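Side-chain contacts in glutathione S-transferase family protein (Pseudomonas putida, PDB 3LXZ), which probably catalyses the conjugation of reduced glutathione to a wide range of hydrophobic electrophiles, as a dimeric member of the glutathione S-transferase superfamily: residues L67-I70 with E71-G75; N175-F178 with L179-F182; M198-I201 with L202-E206. One frame throughout, in Å; residues are numbered along the deposited sequence. Where two conformers were deposited one is given.

Contact 1: L67-I70 with E71-G75; sequences LDYI and EQTQG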
ATOM      1  N   LEU A  67       9.773   5.894   5.107  1.00 15.22           N
ATOM      2  CA  LEU A  67       9.450   7.243   5.588  1.00 15.29           C
ATOM      3  C   LEU A  67       8.970   7.223   7.052  1.00 15.91           C
ATOM      4  O   LEU A  67       9.351   8.094   7.863  1.00 15.12           O
ATOM      5  CB  LEU A  67       8.403   7.929   4.685  1.00 15.13           C
ATOM      6  CG  LEU A  67       8.800   8.235   3.252  1.00 17.17           C
ATOM      7  CD1 LEU A  67       7.597   8.757   2.469  1.00 17.47           C
ATOM      8  CD2 LEU A  67       9.907   9.290   3.330  1.00 17.38           C
ATOM      9  N   ASP A  68       8.173   6.210   7.412  1.00 16.65           N
ATOM     10  CA  ASP A  68       7.694   6.070   8.777  1.00 16.98           C
ATOM     11  C   ASP A  68       8.829   5.787   9.759  1.00 17.91           C
ATOM     12  O   ASP A  68       8.843   6.376  10.854  1.00 19.42           O
ATOM     13  CB  ASP A  68       6.651   4.956   8.884  1.00 17.88           C
ATOM     14  CG  ASP A  68       5.238   5.415   8.544  1.00 20.52           C
ATOM     15  OD1 ASP A  68       4.956   6.645   8.452  1.00 21.85           O
ATOM     16  OD2 ASP A  68       4.396   4.501   8.371  1.00 22.01           O
ATOM     17  N   TYR A  69       9.751   4.902   9.373  1.00 18.60           N
ATOM     18  CA  TYR A  69      10.959   4.626  10.149  1.00 19.37           C
ATOM     19  C   TYR A  69      11.784   5.887  10.328  1.00 19.50           C
ATOM     20  O   TYR A  69      12.203   6.168  11.433  1.00 20.32           O
ATOM     21  CB  TYR A  69      11.809   3.555   9.473  1.00 19.55           C
ATOM     22  CG  TYR A  69      13.060   3.208  10.246  1.00 19.39           C
ATOM     23  CD1 TYR A  69      13.026   2.360  11.342  1.00 19.48           C
ATOM     24  CD2 TYR A  69      14.290   3.727   9.859  1.00 21.40           C
ATOM     25  CE1 TYR A  69      14.206   2.032  12.044  1.00 20.08           C
ATOM     26  CE2 TYR A  69      15.464   3.417  10.555  1.00 21.58           C
ATOM     27  CZ  TYR A  69      15.403   2.563  11.643  1.00 23.00           C
ATOM     28  OH  TYR A  69      16.561   2.247  12.314  1.00 25.93           O
ATOM     29  N   ILE A  70      11.975   6.658   9.255  1.00 19.99           N
ATOM     30  CA  ILE A  70      12.731   7.910   9.361  1.00 20.27           C
ATOM     31  C   ILE A  70      12.103   8.898  10.353  1.00 20.96           C
ATOM     32  O   ILE A  70      12.816   9.468  11.199  1.00 20.96           O
ATOM     33  CB  ILE A  70      12.994   8.532   7.983  1.00 19.68           C
ATOM     34  CG1 ILE A  70      13.959   7.675   7.184  1.00 20.83           C
ATOM     35  CG2 ILE A  70      13.634   9.930   8.101  1.00 19.52           C
ATOM     36  CD1 ILE A  70      14.057   8.095   5.702  1.00 21.79           C
ATOM     37  N   GLU A  71      10.785   9.108  10.266  1.00 20.63           N
ATOM     38  CA  GLU A  71      10.080   9.983  11.217  1.00 21.77           C
ATOM     39  C   GLU A  71      10.317   9.632  12.698  1.00 22.10           C
ATOM     40  O   GLU A  71      10.595  10.496  13.532  1.00 21.92           O
ATOM     41  CB  GLU A  71       8.574  10.010  10.943  1.00 22.04           C
ATOM     42  CG  GLU A  71       8.125  10.981   9.872  1.00 22.94           C
ATOM     43  CD  GLU A  71       8.833  12.347   9.940  1.00 21.81           C
ATOM     44  OE1 GLU A  71       9.701  12.540   9.079  1.00 22.45           O
ATOM     45  OE2 GLU A  71       8.553  13.191  10.849  1.00 21.12           O
ATOM     46  N   GLN A  72      10.183   8.337  12.978  1.00 21.70           N
ATOM     47  CA  GLN A  72      10.274   7.747  14.277  1.00 23.05           C
ATOM     48  C   GLN A  72      11.674   7.845  14.878  1.00 22.73           C
ATOM     49  O   GLN A  72      11.813   8.091  16.075  1.00 24.24           O
ATOM     50  CB  GLN A  72       9.946   6.268  14.101  1.00 23.27           C
ATOM     51  CG  GLN A  72      10.074   5.468  15.325  1.00 28.61           C
ATOM     52  CD  GLN A  72       8.741   5.148  15.836  1.00 36.36           C
ATOM     53  OE1 GLN A  72       8.260   4.005  15.690  1.00 37.65           O
ATOM     54  NE2 GLN A  72       8.062   6.176  16.382  1.00 37.73           N
ATOM     55  N   THR A  73      12.696   7.648  14.054  1.00 22.09           N
ATOM     56  CA  THR A  73      14.047   7.430  14.564  1.00 22.30           C
ATOM     57  C   THR A  73      14.984   8.620  14.396  1.00 22.84           C
ATOM     58  O   THR A  73      15.999   8.708  15.090  1.00 22.95           O
ATOM     59  CB  THR A  73      14.717   6.175  13.964  1.00 22.16           C
ATOM     60  OG1 THR A  73      14.844   6.298  12.534  1.00 21.94           O
ATOM     61  CG2 THR A  73      13.927   4.904  14.347  1.00 23.17           C
ATOM     62  N   GLN A  74      14.641   9.548  13.510  1.00 23.03           N
ATOM     63  CA  GLN A  74      15.615  10.568  13.125  1.00 24.12           C
ATOM     64  C   GLN A  74      15.205  11.933  13.601  1.00 24.42           C
ATOM     65  O   GLN A  74      14.003  12.212  13.713  1.00 25.56           O
ATOM     66  CB  GLN A  74      15.837  10.614  11.603  1.00 23.52           C
ATOM     67  CG  GLN A  74      16.226   9.263  10.941  1.00 25.32           C
ATOM     68  CD  GLN A  74      17.554   8.696  11.443  1.00 27.64           C
ATOM     69  OE1 GLN A  74      18.582   9.383  11.419  1.00 28.81           O
ATOM     70  NE2 GLN A  74      17.537   7.430  11.889  1.00 26.04           N
ATOM     71  N   GLY A  75      16.213  12.788  13.813  1.00 24.69           N
ATOM     72  CA  GLY A  75      16.033  14.233  14.098  1.00 25.71           C
ATOM     73  C   GLY A  75      15.595  15.065  12.907  1.00 25.93           C
ATOM     74  O   GLY A  75      15.346  14.531  11.820  1.00 25.46           O
TER
HETATM   75  O   HOH W   1      10.463  10.837   6.989  1.00 26.50           O
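The last turn of helix 63-73, in the thioredoxin-like N-terminal domain, is finished off where Y69 and I70 meet T73 and Q74. The carbonyl Y69 O takes two donors from one residue: T73 N at 3.1 Å, and T73 OG1 at 2.9 Å, which comes from above the carbonyl plane. Threonine suits this place because its hydroxyl folds back on its own helix, OG1 lying between the backbone N and the carbonyl carbon (chi1 61°). The same rotation sets its methyl over the phenol: T73 CG2 stands 4.0 Å from the centroid of the Y69 ring, a CH-pi contact over the face. OG1 also accepts a bond from Q74 NE2 at 3.0 Å, within the amide plane. Q74, the first residue to leave helical geometry, still gives its N to I70 O at 2.9 Å, while its CG packs on I70 CG2. One turn earlier, E71 N bonds L67 O at 3.0 Å, and a water bridges that carbonyl to E71 OE1, 2.8 Å from the water. E71 also pairs with K24, and D68 with R91. The side chain of L67 lies about 4 Å from that of T63, which binds glutathione. L67 and I70, apolar and buried, face V17 of helix 12-23, Y69 lies on L53 and T55 of strand 52-55, and Y69 and T73 pack against A88 and P84 of the second subunit.

Contact 2: N175-F178 with L179-F182; sequences NIDF and LADF
D177 OD1 has three donors near it: N167 ND2 in a sound bond, and L179 N at 3.0 Å and A180 N at 3.2 Å in weak ones. Aspartate fits this site because its short arm, with CG anti to the backbone N (chi1 -177°), brings OD1 forward beside the amides two and three residues on. The bond to L179 N gives an Asx turn, and a weak one of 3.4 Å from A180 N to D177 O a beta turn on the same residues. L179 N is also bonded to N167 OD1. The small A180 methyl rests beside the carboxylate, 3.7 Å from D177 CG. An alanine in place of D177 would probably leave N167 ND2 without its acceptor and A180 N with only the weak bond to D177 O among these partners, while L179 N would keep N167 OD1. Farther on, F182 N reaches L179 O at 3.3 Å, and F182 stands at the N-cap position of helix 183-193. The loop joins that helix to helix 154-174 in the all-helical C-terminal domain: F178 stacks on F134 and touches L130 and L131 of helix 120-140, while L179 touches V163 of helix 154-174 and A185 and L189 of helix 183-193.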
ATOM      1  N   ASN A 175      -5.199  10.998 -23.111  1.00 29.83           N
ATOM      2  CA  ASN A 175      -5.825  12.243 -23.604  1.00 30.32           C
ATOM      3  C   ASN A 175      -6.684  12.959 -22.536  1.00 30.12           C
ATOM      4  O   ASN A 175      -7.767  13.481 -22.831  1.00 30.08           O
ATOM      5  CB  ASN A 175      -6.644  11.971 -24.889  1.00 31.51           C
ATOM      6  CG  ASN A 175      -5.824  11.254 -25.987  1.00 34.61           C
ATOM      7  OD1 ASN A 175      -6.182  10.154 -26.429  1.00 39.80           O
ATOM      8  ND2 ASN A 175      -4.711  11.868 -26.411  1.00 36.33           N
ATOM      9  N   ILE A 176      -6.194  12.974 -21.293  1.00 29.02           N
ATOM     10  CA  ILE A 176      -6.895  13.603 -20.157  1.00 28.74           C
ATOM     11  C   ILE A 176      -5.871  14.373 -19.329  1.00 28.09           C
ATOM     12  O   ILE A 176      -4.822  13.843 -18.977  1.00 27.81           O
ATOM     13  CB  ILE A 176      -7.572  12.560 -19.221  1.00 29.07           C
ATOM     14  CG1 ILE A 176      -8.479  11.598 -19.996  1.00 29.54           C
ATOM     15  CG2 ILE A 176      -8.334  13.240 -18.070  1.00 28.87           C
ATOM     16  CD1 ILE A 176      -9.012  10.423 -19.139  1.00 30.45           C
ATOM     17  N   ASP A 177      -6.156  15.634 -19.045  1.00 27.12           N
ATOM     18  CA  ASP A 177      -5.292  16.414 -18.162  1.00 27.14           C
ATOM     19  C   ASP A 177      -6.008  16.420 -16.826  1.00 26.42           C
ATOM     20  O   ASP A 177      -6.985  17.134 -16.642  1.00 26.34           O
ATOM     21  CB  ASP A 177      -5.078  17.832 -18.740  1.00 26.78           C
ATOM     22  CG  ASP A 177      -4.138  18.689 -17.913  1.00 28.93           C
ATOM     23  OD1 ASP A 177      -3.803  18.329 -16.760  1.00 23.76           O
ATOM     24  OD2 ASP A 177      -3.730  19.773 -18.418  1.00 29.51           O
ATOM     25  N   PHE A 178      -5.540  15.587 -15.904  1.00 26.23           N
ATOM     26  CA  PHE A 178      -6.169  15.498 -14.604  1.00 25.47           C
ATOM     27  C   PHE A 178      -6.035  16.812 -13.831  1.00 26.05           C
ATOM     28  O   PHE A 178      -6.889  17.158 -13.032  1.00 26.59           O
ATOM     29  CB  PHE A 178      -5.583  14.329 -13.775  1.00 25.51           C
ATOM     30  CG  PHE A 178      -5.735  12.969 -14.431  1.00 24.67           C
ATOM     31  CD1 PHE A 178      -6.975  12.350 -14.524  1.00 22.62           C
ATOM     32  CD2 PHE A 178      -4.625  12.308 -14.921  1.00 23.63           C
ATOM     33  CE1 PHE A 178      -7.105  11.097 -15.132  1.00 23.72           C
ATOM     34  CE2 PHE A 178      -4.749  11.051 -15.533  1.00 23.86           C
ATOM     35  CZ  PHE A 178      -5.982  10.463 -15.631  1.00 22.84           C
ATOM     36  N   LEU A 179      -4.961  17.547 -14.049  1.00 25.72           N
ATOM     37  CA  LEU A 179      -4.740  18.747 -13.250  1.00 25.19           C
ATOM     38  C   LEU A 179      -5.477  19.988 -13.795  1.00 25.45           C
ATOM     39  O   LEU A 179      -5.616  20.972 -13.077  1.00 25.58           O
ATOM     40  CB  LEU A 179      -3.246  19.011 -13.079  1.00 25.72           C
ATOM     41  CG  LEU A 179      -2.477  17.964 -12.267  1.00 24.24           C
ATOM     42  CD1 LEU A 179      -0.971  18.257 -12.283  1.00 24.98           C
ATOM     43  CD2 LEU A 179      -2.986  17.907 -10.827  1.00 23.10           C
ATOM     44  N   ALA A 180      -5.987  19.916 -15.027  1.00 25.22           N
ATOM     45  CA  ALA A 180      -6.723  21.048 -15.621  1.00 25.75           C
ATOM     46  C   ALA A 180      -7.984  21.444 -14.847  1.00 25.77           C
ATOM     47  O   ALA A 180      -8.343  22.619 -14.841  1.00 26.27           O
ATOM     48  CB  ALA A 180      -7.070  20.771 -17.092  1.00 26.01           C
ATOM     49  N   ASP A 181      -8.636  20.456 -14.225  0.50 25.70           N
ATOM     50  CA  ASP A 181      -9.838  20.670 -13.413  0.50 25.83           C
ATOM     51  C   ASP A 181      -9.654  20.413 -11.906  0.50 25.40           C
ATOM     52  O   ASP A 181     -10.626  20.149 -11.188  0.50 25.30           O
ATOM     53  CB  ASP A 181     -11.011  19.850 -13.958  0.50 26.40           C
ATOM     54  CG  ASP A 181     -12.005  20.704 -14.720  0.50 27.34           C
ATOM     55  OD1 ASP A 181     -11.565  21.537 -15.546  0.50 28.36           O
ATOM     56  OD2 ASP A 181     -13.226  20.555 -14.471  0.50 30.77           O
ATOM     57  N   PHE A 182      -8.411  20.517 -11.437  1.00 24.67           N
ATOM     58  CA  PHE A 182      -8.070  20.226 -10.032  1.00 23.45           C
ATOM     59  C   PHE A 182      -7.118  21.320  -9.579  1.00 22.78           C
ATOM     60  O   PHE A 182      -5.932  21.053  -9.371  1.00 22.41           O
ATOM     61  CB  PHE A 182      -7.345  18.863  -9.957  1.00 23.55           C
ATOM     62  CG  PHE A 182      -7.328  18.229  -8.583  1.00 22.70           C
ATOM     63  CD1 PHE A 182      -7.668  18.963  -7.440  1.00 20.67           C
ATOM     64  CD2 PHE A 182      -6.944  16.880  -8.432  1.00 22.39           C
ATOM     65  CE1 PHE A 182      -7.677  18.371  -6.190  1.00 21.14           C
ATOM     66  CE2 PHE A 182      -6.916  16.278  -7.169  1.00 20.95           C
ATOM     67  CZ  PHE A 182      -7.276  17.021  -6.043  1.00 22.65           C
TER

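Contact 3: M198-I201 with L202-E206; sequences MPRI and LADKE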
HETATM    1  N   MSE A 198      14.581  20.833  -4.367  1.00 19.46           N
HETATM    2  CA  MSE A 198      14.138  20.307  -5.640  1.00 20.36           C
HETATM    3  C   MSE A 198      15.198  20.472  -6.740  1.00 21.41           C
HETATM    4  O   MSE A 198      15.400  19.532  -7.519  1.00 20.98           O
HETATM    5  CB  MSE A 198      12.768  20.885  -6.040  1.00 20.19           C
HETATM    6  CG  MSE A 198      12.084  20.180  -7.150  1.00 20.37           C
HETATM    7 SE   MSE A 198      11.626  18.307  -6.670  1.00 24.84          SE
HETATM    8  CE  MSE A 198      10.695  18.632  -5.038  1.00 20.96           C
ATOM      9  N   PRO A 199      15.892  21.645  -6.811  1.00 21.78           N
ATOM     10  CA  PRO A 199      16.912  21.717  -7.873  1.00 22.20           C
ATOM     11  C   PRO A 199      17.931  20.552  -7.839  1.00 22.09           C
ATOM     12  O   PRO A 199      18.235  19.983  -8.892  1.00 22.20           O
ATOM     13  CB  PRO A 199      17.588  23.088  -7.627  1.00 22.85           C
ATOM     14  CG  PRO A 199      16.469  23.938  -7.017  1.00 23.31           C
ATOM     15  CD  PRO A 199      15.649  22.958  -6.175  1.00 22.33           C
ATOM     16  N   ARG A 200      18.422  20.196  -6.651  1.00 22.21           N
ATOM     17  CA  ARG A 200      19.335  19.068  -6.470  1.00 22.16           C
ATOM     18  C   ARG A 200      18.717  17.716  -6.897  1.00 21.18           C
ATOM     19  O   ARG A 200      19.354  16.924  -7.582  1.00 20.62           O
ATOM     20  CB  ARG A 200      19.810  19.015  -5.023  1.00 22.87           C
ATOM     21  CG  ARG A 200      20.147  17.633  -4.484  1.00 26.83           C
ATOM     22  CD  ARG A 200      21.629  17.330  -4.537  1.00 31.06           C
ATOM     23  NE  ARG A 200      21.889  15.933  -4.162  1.00 33.15           N
ATOM     24  CZ  ARG A 200      22.253  15.513  -2.944  1.00 34.55           C
ATOM     25  NH1 ARG A 200      22.423  16.372  -1.934  1.00 30.55           N
ATOM     26  NH2 ARG A 200      22.451  14.209  -2.736  1.00 34.30           N
ATOM     27  N   ILE A 201      17.462  17.484  -6.530  1.00 20.27           N
ATOM     28  CA  ILE A 201      16.780  16.271  -6.955  1.00 19.58           C
ATOM     29  C   ILE A 201      16.658  16.178  -8.463  1.00 18.73           C
ATOM     30  O   ILE A 201      16.933  15.136  -9.058  1.00 18.95           O
ATOM     31  CB  ILE A 201      15.422  16.122  -6.254  1.00 20.08           C
ATOM     32  CG1 ILE A 201      15.686  15.649  -4.836  1.00 20.99           C
ATOM     33  CG2 ILE A 201      14.580  15.085  -6.978  1.00 20.39           C
ATOM     34  CD1 ILE A 201      14.585  16.010  -3.853  1.00 23.79           C
ATOM     35  N   LEU A 202      16.265  17.272  -9.098  1.00 18.40           N
ATOM     36  CA  LEU A 202      16.076  17.244 -10.519  1.00 18.38           C
ATOM     37  C   LEU A 202      17.394  17.200 -11.304  1.00 18.65           C
ATOM     38  O   LEU A 202      17.461  16.598 -12.376  1.00 18.24           O
ATOM     39  CB  LEU A 202      15.193  18.402 -10.982  1.00 19.27           C
ATOM     40  CG  LEU A 202      13.791  18.443 -10.361  1.00 20.80           C
ATOM     41  CD1 LEU A 202      13.084  19.673 -10.887  1.00 21.34           C
ATOM     42  CD2 LEU A 202      13.010  17.156 -10.711  1.00 23.21           C
ATOM     43  N   ALA A 203      18.432  17.823 -10.751  1.00 18.26           N
ATOM     44  CA  ALA A 203      19.774  17.818 -11.351  1.00 20.15           C
ATOM     45  C   ALA A 203      20.358  16.395 -11.314  1.00 20.18           C
ATOM     46  O   ALA A 203      20.890  15.902 -12.331  1.00 19.90           O
ATOM     47  CB  ALA A 203      20.715  18.823 -10.615  1.00 20.79           C
ATOM     48  N   ASP A 204      20.234  15.750 -10.152  1.00 19.71           N
ATOM     49  CA  ASP A 204      20.698  14.365  -9.991  1.00 19.66           C
ATOM     50  C   ASP A 204      19.928  13.434 -10.913  1.00 19.20           C
ATOM     51  O   ASP A 204      20.510  12.576 -11.567  1.00 18.88           O
ATOM     52  CB  ASP A 204      20.613  13.881  -8.549  1.00 20.21           C
ATOM     53  CG  ASP A 204      21.622  14.581  -7.606  1.00 24.14           C
ATOM     54  OD1 ASP A 204      22.522  15.343  -8.092  1.00 26.17           O
ATOM     55  OD2 ASP A 204      21.487  14.395  -6.368  1.00 25.90           O
ATOM     56  N   LYS A 205      18.612  13.622 -10.984  1.00 18.53           N
ATOM     57  CA  LYS A 205      17.816  12.867 -11.940  1.00 17.87           C
ATOM     58  C   LYS A 205      18.359  12.991 -13.375  1.00 18.36           C
ATOM     59  O   LYS A 205      18.569  11.965 -14.059  1.00 17.21           O
ATOM     60  CB  LYS A 205      16.331  13.253 -11.845  1.00 17.42           C
ATOM     61  CG  LYS A 205      15.448  12.592 -12.922  1.00 18.38           C
ATOM     62  CD  LYS A 205      13.933  12.855 -12.686  1.00 22.25           C
ATOM     63  CE  LYS A 205      13.096  12.058 -13.705  1.00 27.66           C
ATOM     64  NZ  LYS A 205      11.607  12.389 -13.809  1.00 30.48           N
ATOM     65  N   GLU A 206      18.616  14.222 -13.823  1.00 18.57           N
ATOM     66  CA  GLU A 206      19.067  14.439 -15.207  1.00 20.14           C
ATOM     67  C   GLU A 206      20.435  13.792 -15.428  1.00 18.89           C
ATOM     68  O   GLU A 206      20.684  13.163 -16.457  1.00 18.83           O
ATOM     69  CB  GLU A 206      19.138  15.949 -15.515  1.00 20.58           C
ATOM     70  CG  GLU A 206      19.808  16.311 -16.847  1.00 27.90           C
ATOM     71  CD  GLU A 206      19.018  15.868 -18.095  1.00 36.92           C
ATOM     72  OE1 GLU A 206      17.856  15.375 -17.968  1.00 41.28           O
ATOM     73  OE2 GLU A 206      19.563  16.018 -19.222  1.00 41.79           O
TER
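The guanidinium of R200 meets D204 at its edge, with D204 OD2 and CG lying near its plane, whereas the carboxylate itself is turned 58° from that plane. The salt bridge runs through one nitrogen: R200 NE gives its hydrogen to D204 OD2 at 2.7 Å with an angle of 165° at the hydrogen. OD2 receives it on the syn side, a little out of the carboxylate plane. The arginine chain leaves with CG anti to the backbone N (chi1 150°) and bends at chi2, which swings NE along the helix toward the residue four places on. Beyond this pair the charges continue: R200 NH2 bridges to E30, and OD2 also takes K18 NZ, so that it is paired with two cations, which would probably help keep it ionised. Long arginine and short aspartate four residues apart make a classic i to i+4 pair on the first turns of helix 198-218, in the C-terminal domain of the GST fold. D204 N bonds R200 O at 3.0 Å, so the two residues are joined by backbone as well as side chain. On another side of the helix, CG of selenomethionine M198 touches L202 CD1 at 3.9 Å, the two side chains running aslant. L202 N is held by M198 O at 2.9 Å, and K205 N by I201 O at 3.0 Å. The K205 side chain lies about 8 Å from that of S11, which binds glutathione. Flexible M198 and branched I201 are both buried; they meet L19 of helix 12-23, in the N-terminal domain, and F161 of helix 154-174.

Overall arrangement
From the N terminus the three contacts follow in series; none nests within or crosses another. Contact 1 ends helix 63-73 in the N-terminal domain, where the chain leaves for helix 84-106. Contact 2 closes the connection between helices 154-174 and 183-193, on the opposite side of the chain's centre from contact 1, their centres about 34 Å apart. Contact 3 starts the final helix, 198-218, and brings it back to the N-terminal domain. Helix 12-23 is the common neighbour of contacts 1 and 3, and helix 154-174 borders all three. Contacts 2 and 3 belong to the C-terminal domain, their nearest atoms about 14 Å apart.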